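Putative uncharacterized protein (Ustilago maydis, PDB 4GNX) is probably the small, OB-fold subunit of the replication protein A trimer, which binds single-stranded DNA. Local coordinates at residues P4-N9 with Q19-V24; N9-G14 with T39-N44. All coordinates share one frame; numbering follows the deposited sequence.

Contact 1 (P4-N9 with Q19-V24)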
ATOM      1  N   PRO A   4       2.271  28.675   3.851  1.00 46.52           N
ATOM      2  CA  PRO A   4       2.812  27.381   3.501  1.00 42.36           C
ATOM      3  C   PRO A   4       4.247  27.522   3.035  1.00 40.18           C
ATOM      4  O   PRO A   4       4.596  28.529   2.430  1.00 40.28           O
ATOM      5  CB  PRO A   4       1.908  26.936   2.352  1.00 41.78           C
ATOM      6  CG  PRO A   4       0.581  27.519   2.718  1.00 45.31           C
ATOM      7  CD  PRO A   4       0.892  28.850   3.355  1.00 48.35           C
ATOM      8  N   THR A   5       5.063  26.518   3.352  1.00 38.23           N
ATOM      9  CA  THR A   5       6.434  26.447   2.894  1.00 36.60           C
ATOM     10  C   THR A   5       6.626  25.252   1.954  1.00 34.63           C
ATOM     11  O   THR A   5       6.923  24.159   2.413  1.00 35.82           O
ATOM     12  CB  THR A   5       7.387  26.393   4.100  1.00 37.69           C
ATOM     13  OG1 THR A   5       7.421  27.685   4.701  1.00 40.34           O
ATOM     14  CG2 THR A   5       8.803  26.057   3.679  1.00 37.23           C
ATOM     15  N   PRO A   6       6.462  25.457   0.627  1.00 33.87           N
ATOM     16  CA  PRO A   6       6.620  24.380  -0.357  1.00 32.00           C
ATOM     17  C   PRO A   6       7.833  23.471  -0.132  1.00 30.98           C
ATOM     18  O   PRO A   6       8.927  23.957   0.193  1.00 32.11           O
ATOM     19  CB  PRO A   6       6.776  25.139  -1.700  1.00 32.05           C
ATOM     20  CG  PRO A   6       6.930  26.571  -1.340  1.00 33.30           C
ATOM     21  CD  PRO A   6       6.204  26.742  -0.042  1.00 34.57           C
ATOM     22  N   LEU A   7       7.628  22.167  -0.325  1.00 30.38           N
ATOM     23  CA  LEU A   7       8.719  21.180  -0.369  1.00 29.93           C
ATOM     24  C   LEU A   7       9.172  21.144  -1.783  1.00 32.80           C
ATOM     25  O   LEU A   7       8.408  20.743  -2.661  1.00 36.05           O
ATOM     26  CB  LEU A   7       8.205  19.790  -0.008  1.00 27.88           C
ATOM     27  CG  LEU A   7       9.223  18.735   0.388  1.00 26.88           C
ATOM     28  CD1 LEU A   7       9.992  19.137   1.646  1.00 26.38           C
ATOM     29  CD2 LEU A   7       8.519  17.403   0.574  1.00 25.87           C
ATOM     30  N   ILE A   8      10.402  21.558  -2.039  1.00 34.23           N
ATOM     31  CA  ILE A   8      10.811  21.692  -3.425  1.00 36.10           C
ATOM     32  C   ILE A   8      12.118  20.961  -3.737  1.00 38.30           C
ATOM     33  O   ILE A   8      12.827  20.518  -2.831  1.00 40.60           O
ATOM     34  CB  ILE A   8      10.831  23.187  -3.872  1.00 36.55           C
ATOM     35  CG1 ILE A   8      12.040  23.914  -3.298  1.00 36.29           C
ATOM     36  CG2 ILE A   8       9.524  23.886  -3.499  1.00 34.68           C
ATOM     37  CD1 ILE A   8      12.592  24.953  -4.234  1.00 39.82           C
ATOM     38  N   ASN A   9      12.385  20.787  -5.026  1.00 39.62           N
ATOM     39  CA  ASN A   9      13.665  20.321  -5.480  1.00 40.25           C
ATOM     40  C   ASN A   9      14.381  21.489  -6.161  1.00 42.07           C
ATOM     41  O   ASN A   9      13.859  22.610  -6.171  1.00 41.92           O
ATOM     42  CB  ASN A   9      13.512  19.084  -6.377  1.00 42.88           C
ATOM     43  CG  ASN A   9      12.604  19.309  -7.593  1.00 45.71           C
ATOM     44  OD1 ASN A   9      11.872  18.402  -7.982  1.00 45.55           O
ATOM     45  ND2 ASN A   9      12.689  20.483  -8.225  1.00 46.90           N
ATOM     46  N   GLN A  19      11.242  33.816  -1.589  1.00 40.87           N
ATOM     47  CA  GLN A  19      10.290  33.117  -0.741  1.00 39.85           C
ATOM     48  C   GLN A  19      10.959  32.029   0.070  1.00 36.81           C
ATOM     49  O   GLN A  19      12.035  31.534  -0.279  1.00 35.74           O
ATOM     50  CB  GLN A  19       9.177  32.497  -1.569  1.00 40.48           C
ATOM     51  CG  GLN A  19       8.472  33.446  -2.505  1.00 44.53           C
ATOM     52  CD  GLN A  19       7.240  34.011  -1.870  1.00 48.52           C
ATOM     53  OE1 GLN A  19       7.295  35.033  -1.164  1.00 53.15           O
ATOM     54  NE2 GLN A  19       6.106  33.361  -2.119  1.00 47.97           N
ATOM     55  N   THR A  20      10.306  31.665   1.160  1.00 36.44           N
ATOM     56  CA  THR A  20      10.848  30.691   2.070  1.00 35.04           C
ATOM     57  C   THR A  20      10.443  29.328   1.602  1.00 32.95           C
ATOM     58  O   THR A  20       9.256  29.053   1.482  1.00 34.08           O
ATOM     59  CB  THR A  20      10.304  30.916   3.471  1.00 35.97           C
ATOM     60  OG1 THR A  20      10.837  32.148   3.964  1.00 38.62           O
ATOM     61  CG2 THR A  20      10.736  29.798   4.377  1.00 34.53           C
ATOM     62  N   VAL A  21      11.419  28.481   1.322  1.00 30.97           N
ATOM     63  CA  VAL A  21      11.099  27.125   0.930  1.00 29.82           C
ATOM     64  C   VAL A  21      11.644  26.084   1.908  1.00 29.97           C
ATOM     65  O   VAL A  21      12.300  26.411   2.918  1.00 31.50           O
ATOM     66  CB  VAL A  21      11.626  26.811  -0.474  1.00 29.38           C
ATOM     67  CG1 VAL A  21      11.019  27.755  -1.506  1.00 30.31           C
ATOM     68  CG2 VAL A  21      13.144  26.849  -0.481  1.00 29.41           C
ATOM     69  N   ARG A  22      11.377  24.826   1.591  1.00 28.51           N
ATOM     70  CA  ARG A  22      11.884  23.718   2.364  1.00 27.81           C
ATOM     71  C   ARG A  22      12.477  22.743   1.377  1.00 26.75           C
ATOM     72  O   ARG A  22      11.862  22.452   0.361  1.00 27.17           O
ATOM     73  CB  ARG A  22      10.738  23.083   3.115  1.00 27.90           C
ATOM     74  CG  ARG A  22      11.161  22.022   4.102  1.00 29.90           C
ATOM     75  CD  ARG A  22      10.108  21.882   5.203  1.00 31.46           C
ATOM     76  NE  ARG A  22      10.220  22.969   6.175  1.00 32.42           N
ATOM     77  CZ  ARG A  22       9.313  23.238   7.102  1.00 34.02           C
ATOM     78  NH1 ARG A  22       8.226  22.496   7.184  1.00 34.27           N
ATOM     79  NH2 ARG A  22       9.487  24.254   7.943  1.00 36.60           N
ATOM     80  N   ILE A  23      13.679  22.251   1.649  1.00 26.82           N
ATOM     81  CA  ILE A  23      14.367  21.365   0.696  1.00 26.70           C
ATOM     82  C   ILE A  23      15.222  20.311   1.411  1.00 27.04           C
ATOM     83  O   ILE A  23      15.862  20.611   2.435  1.00 28.77           O
ATOM     84  CB  ILE A  23      15.168  22.164  -0.367  1.00 27.57           C
ATOM     85  CG1 ILE A  23      15.974  21.236  -1.251  1.00 29.87           C
ATOM     86  CG2 ILE A  23      16.161  23.102   0.272  1.00 28.92           C
ATOM     87  CD1 ILE A  23      16.183  21.756  -2.659  1.00 31.78           C
ATOM     88  N   VAL A  24      15.208  19.089   0.871  1.00 26.03           N
ATOM     89  CA  VAL A  24      15.931  17.958   1.448  1.00 27.24           C
ATOM     90  C   VAL A  24      17.037  17.486   0.523  1.00 28.51           C
ATOM     91  O   VAL A  24      16.857  17.386  -0.685  1.00 29.15           O
ATOM     92  CB  VAL A  24      15.006  16.747   1.707  1.00 27.53           C
ATOM     93  CG1 VAL A  24      15.775  15.630   2.401  1.00 29.60           C
ATOM     94  CG2 VAL A  24      13.812  17.135   2.570  1.00 26.87           C
TER
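Arg22 grips the segment Pro4 to Asn9 with both of its backbone polar groups. Its N gives a hydrogen bond to Pro6 O (3.0 Å, bent to 143° at the hydrogen), and its O takes one from Ile8 N (2.9 Å, nearly straight at 165°). Leu7 sits between these two bonds as the bridge partner of Arg22 in a parallel pairing, and Leu7 CA adds a CH···O contact to Arg22 O at 3.5 Å. The short, weakly bonded strand 7-8 is thus laid along the start of strand 20-31, whose other edge at this point pairs with strand 60-68; a curled, mixed sheet of this kind fits the OB fold expected of the family. The Arg22 side chain leaves on the same face as Leu7, and the bend at chi3 (-78°) turns the guanidinium so that one face lies against Thr5 CG2, offset toward the rim. Arg22 NE is hydrogen-bonded to Thr64, and Arg22 NH1 makes a salt bridge to Glu60 of a neighbouring chain. Thr5 CG2 also rests on Arg22 CB (3.6 Å), while Leu7 CD1 lies 4.0 Å from Arg22 CG. On the face opposite Leu7, the side chain of Ile8 runs across Val21 at about a right angle, with Ile8 CG1 4.1 Å from Val21 CB. Next to it, Ile23 CD1 rests against Ile8 O (3.6 Å) and the backbone of Asn9.

Contact 2 (N9-G14 with T39-N44)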
ATOM      1  N   ASN A   9      12.385  20.787  -5.026  1.00 39.62           N
ATOM      2  CA  ASN A   9      13.665  20.321  -5.480  1.00 40.25           C
ATOM      3  C   ASN A   9      14.381  21.489  -6.161  1.00 42.07           C
ATOM      4  O   ASN A   9      13.859  22.610  -6.171  1.00 41.92           O
ATOM      5  CB  ASN A   9      13.512  19.084  -6.377  1.00 42.88           C
ATOM      6  CG  ASN A   9      12.604  19.309  -7.593  1.00 45.71           C
ATOM      7  OD1 ASN A   9      11.872  18.402  -7.982  1.00 45.55           O
ATOM      8  ND2 ASN A   9      12.689  20.483  -8.225  1.00 46.90           N
ATOM      9  N   SER A  10      15.565  21.243  -6.717  1.00 43.31           N
ATOM     10  CA  SER A  10      16.403  22.327  -7.210  1.00 45.00           C
ATOM     11  C   SER A  10      15.798  23.042  -8.436  1.00 47.44           C
ATOM     12  O   SER A  10      16.066  24.227  -8.684  1.00 49.15           O
ATOM     13  CB  SER A  10      17.812  21.812  -7.513  1.00 47.95           C
ATOM     14  OG  SER A  10      17.808  20.728  -8.432  1.00 50.95           O
ATOM     15  N   SER A  11      14.962  22.333  -9.186  1.00 46.51           N
ATOM     16  CA  SER A  11      14.448  22.876 -10.418  1.00 47.87           C
ATOM     17  C   SER A  11      13.302  23.836 -10.156  1.00 45.49           C
ATOM     18  O   SER A  11      12.940  24.616 -11.015  1.00 50.05           O
ATOM     19  CB  SER A  11      14.011  21.762 -11.351  1.00 50.13           C
ATOM     20  OG  SER A  11      12.622  21.586 -11.229  1.00 51.26           O
ATOM     21  N   MET A  12      12.744  23.789  -8.964  1.00 41.10           N
ATOM     22  CA  MET A  12      11.657  24.677  -8.604  1.00 40.65           C
ATOM     23  C   MET A  12      12.133  25.995  -8.002  1.00 40.69           C
ATOM     24  O   MET A  12      11.339  26.890  -7.752  1.00 40.65           O
ATOM     25  CB  MET A  12      10.696  23.974  -7.657  1.00 38.88           C
ATOM     26  CG  MET A  12       9.986  22.810  -8.325  1.00 41.92           C
ATOM     27  SD  MET A  12       9.091  21.686  -7.230  1.00 43.28           S
ATOM     28  CE  MET A  12       7.787  22.737  -6.580  1.00 40.25           C
ATOM     29  N   LEU A  13      13.432  26.133  -7.782  1.00 41.82           N
ATOM     30  CA  LEU A  13      13.949  27.365  -7.188  1.00 43.19           C
ATOM     31  C   LEU A  13      13.455  28.620  -7.890  1.00 45.17           C
ATOM     32  O   LEU A  13      12.943  29.510  -7.232  1.00 46.00           O
ATOM     33  CB  LEU A  13      15.474  27.367  -7.143  1.00 45.83           C
ATOM     34  CG  LEU A  13      16.067  26.288  -6.238  1.00 44.86           C
ATOM     35  CD1 LEU A  13      17.543  26.191  -6.524  1.00 48.74           C
ATOM     36  CD2 LEU A  13      15.835  26.561  -4.765  1.00 42.34           C
ATOM     37  N   GLY A  14      13.581  28.673  -9.216  1.00 46.77           N
ATOM     38  CA  GLY A  14      13.109  29.808 -10.004  1.00 49.14           C
ATOM     39  C   GLY A  14      11.717  30.303  -9.646  1.00 48.60           C
ATOM     40  O   GLY A  14      11.456  31.506  -9.684  1.00 51.72           O
ATOM     41  N   THR A  39      19.869  17.214  -4.340  1.00 45.52           N
ATOM     42  CA  THR A  39      18.424  17.096  -4.207  1.00 44.95           C
ATOM     43  C   THR A  39      17.878  15.829  -4.865  1.00 47.25           C
ATOM     44  O   THR A  39      18.546  15.250  -5.712  1.00 50.51           O
ATOM     45  CB  THR A  39      17.703  18.293  -4.844  1.00 43.90           C
ATOM     46  OG1 THR A  39      18.458  19.471  -4.635  1.00 43.51           O
ATOM     47  CG2 THR A  39      16.415  18.508  -4.138  1.00 46.46           C
ATOM     48  N   SER A  40      16.663  15.422  -4.471  1.00 45.53           N
ATOM     49  CA  SER A  40      15.904  14.360  -5.135  1.00 47.68           C
ATOM     50  C   SER A  40      15.860  14.576  -6.633  1.00 51.63           C
ATOM     51  O   SER A  40      15.803  13.636  -7.415  1.00 55.86           O
ATOM     52  CB  SER A  40      14.477  14.334  -4.597  1.00 46.09           C
ATOM     53  OG  SER A  40      13.829  15.582  -4.782  1.00 45.05           O
ATOM     54  N   ASP A  41      15.867  15.848  -6.999  1.00 52.63           N
ATOM     55  CA  ASP A  41      15.968  16.341  -8.351  1.00 55.81           C
ATOM     56  C   ASP A  41      17.202  15.827  -9.084  1.00 57.64           C
ATOM     57  O   ASP A  41      17.248  15.843 -10.313  1.00 61.78           O
ATOM     58  CB  ASP A  41      16.097  17.857  -8.242  1.00 60.28           C
ATOM     59  CG  ASP A  41      15.474  18.579  -9.400  1.00 68.14           C
ATOM     60  OD1 ASP A  41      16.083  19.551  -9.880  1.00 78.71           O
ATOM     61  OD2 ASP A  41      14.378  18.186  -9.837  1.00 69.61           O
ATOM     62  N   LEU A  42      18.197  15.390  -8.315  1.00 55.80           N
ATOM     63  CA  LEU A  42      19.570  15.113  -8.776  1.00 58.03           C
ATOM     64  C   LEU A  42      20.403  16.350  -9.023  1.00 57.96           C
ATOM     65  O   LEU A  42      21.568  16.250  -9.396  1.00 60.44           O
ATOM     66  CB  LEU A  42      19.621  14.202  -9.993  1.00 62.59           C
ATOM     67  CG  LEU A  42      19.395  12.724  -9.685  1.00 64.77           C
ATOM     68  CD1 LEU A  42      19.787  11.889 -10.893  1.00 70.27           C
ATOM     69  CD2 LEU A  42      20.153  12.282  -8.439  1.00 63.95           C
ATOM     70  N   GLY A  43      19.811  17.514  -8.789  1.00 55.23           N
ATOM     71  CA  GLY A  43      20.530  18.775  -8.912  1.00 54.95           C
ATOM     72  C   GLY A  43      21.118  19.276  -7.611  1.00 51.50           C
ATOM     73  O   GLY A  43      20.602  19.004  -6.550  1.00 47.77           O
ATOM     74  N   ASN A  44      22.212  20.020  -7.709  1.00 54.92           N
ATOM     75  CA  ASN A  44      22.927  20.504  -6.536  1.00 53.68           C
ATOM     76  C   ASN A  44      22.514  21.927  -6.219  1.00 52.28           C
ATOM     77  O   ASN A  44      22.017  22.624  -7.099  1.00 52.83           O
ATOM     78  CB  ASN A  44      24.436  20.376  -6.743  1.00 57.33           C
ATOM     79  CG  ASN A  44      24.934  18.931  -6.643  1.00 59.76           C
ATOM     80  OD1 ASN A  44      26.083  18.654  -6.934  1.00 63.63           O
ATOM     81  ND2 ASN A  44      24.070  18.013  -6.222  1.00 59.58           N
TER
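Asp41 projects from its turn into the start of the segment Asn9 to Gly14, and each of its side-chain atoms meets something there. CB lies against Asn9 CB (3.4 Å) and also faces the hydroxyl of Ser10. At CG the carboxylate begins to overlap the Asn9 amide: the two side chains cross at about a right angle, yet their planes are only 21° apart, so the groups stack. Asn9 presents its amide this way because CG stands between its own backbone N and carbonyl carbon (chi1 57°). Asp41 OD2 continues the overlap, 3.1 Å from Asn9 CG. Asp41 OD1 takes the hydrogen bond of Ser10 OG (2.5 Å) on its anti side, 19° out of the carboxylate plane, and comes within 3.1 Å of Ser11 N. The turn itself is a type I beta turn from Thr39 to Leu42, and Gly43 O closes the loop between strands 34-39 and 44-48 by accepting from Thr39 N and from Thr39 OG1 (2.9 Å) on opposite faces of its plane. With OG1 held there, the methyl Thr39 CG2 packs on Asn9 CA at 3.6 Å. Ser40 OG, near Asn9 CB, is bonded to Glu97 of helix 93-104. On the other side of the contact, residues 10-13 have helical backbone angles. The carboxylate thus accepts a serine hydroxyl and lies close to the backbone N of Ser11, surroundings that would probably stabilise its negative charge.

How the contacts relate
Asn9 belongs to both contacts: the chain leaves the parallel pairing of contact 1 and turns at once into the helix-like segment of contact 2. Along the sequence their segments alternate, so the whole of strand 20-31 lies between the two halves of contact 2. The centres are 11 Å apart, but the side chains meet. Ile23 CD1 packs on Thr39 CG2 at 3.6 Å, joining the face of the sheet that carries Ile23 to the turn that begins at Thr39, and Ile8 CD1 touches Leu13 CD2 at 3.7 Å. Contact 1 is buried and reaches a neighbouring chain through Arg22 and Thr5, whereas contact 2 is partly buried and touches no other protein chain of the assembly.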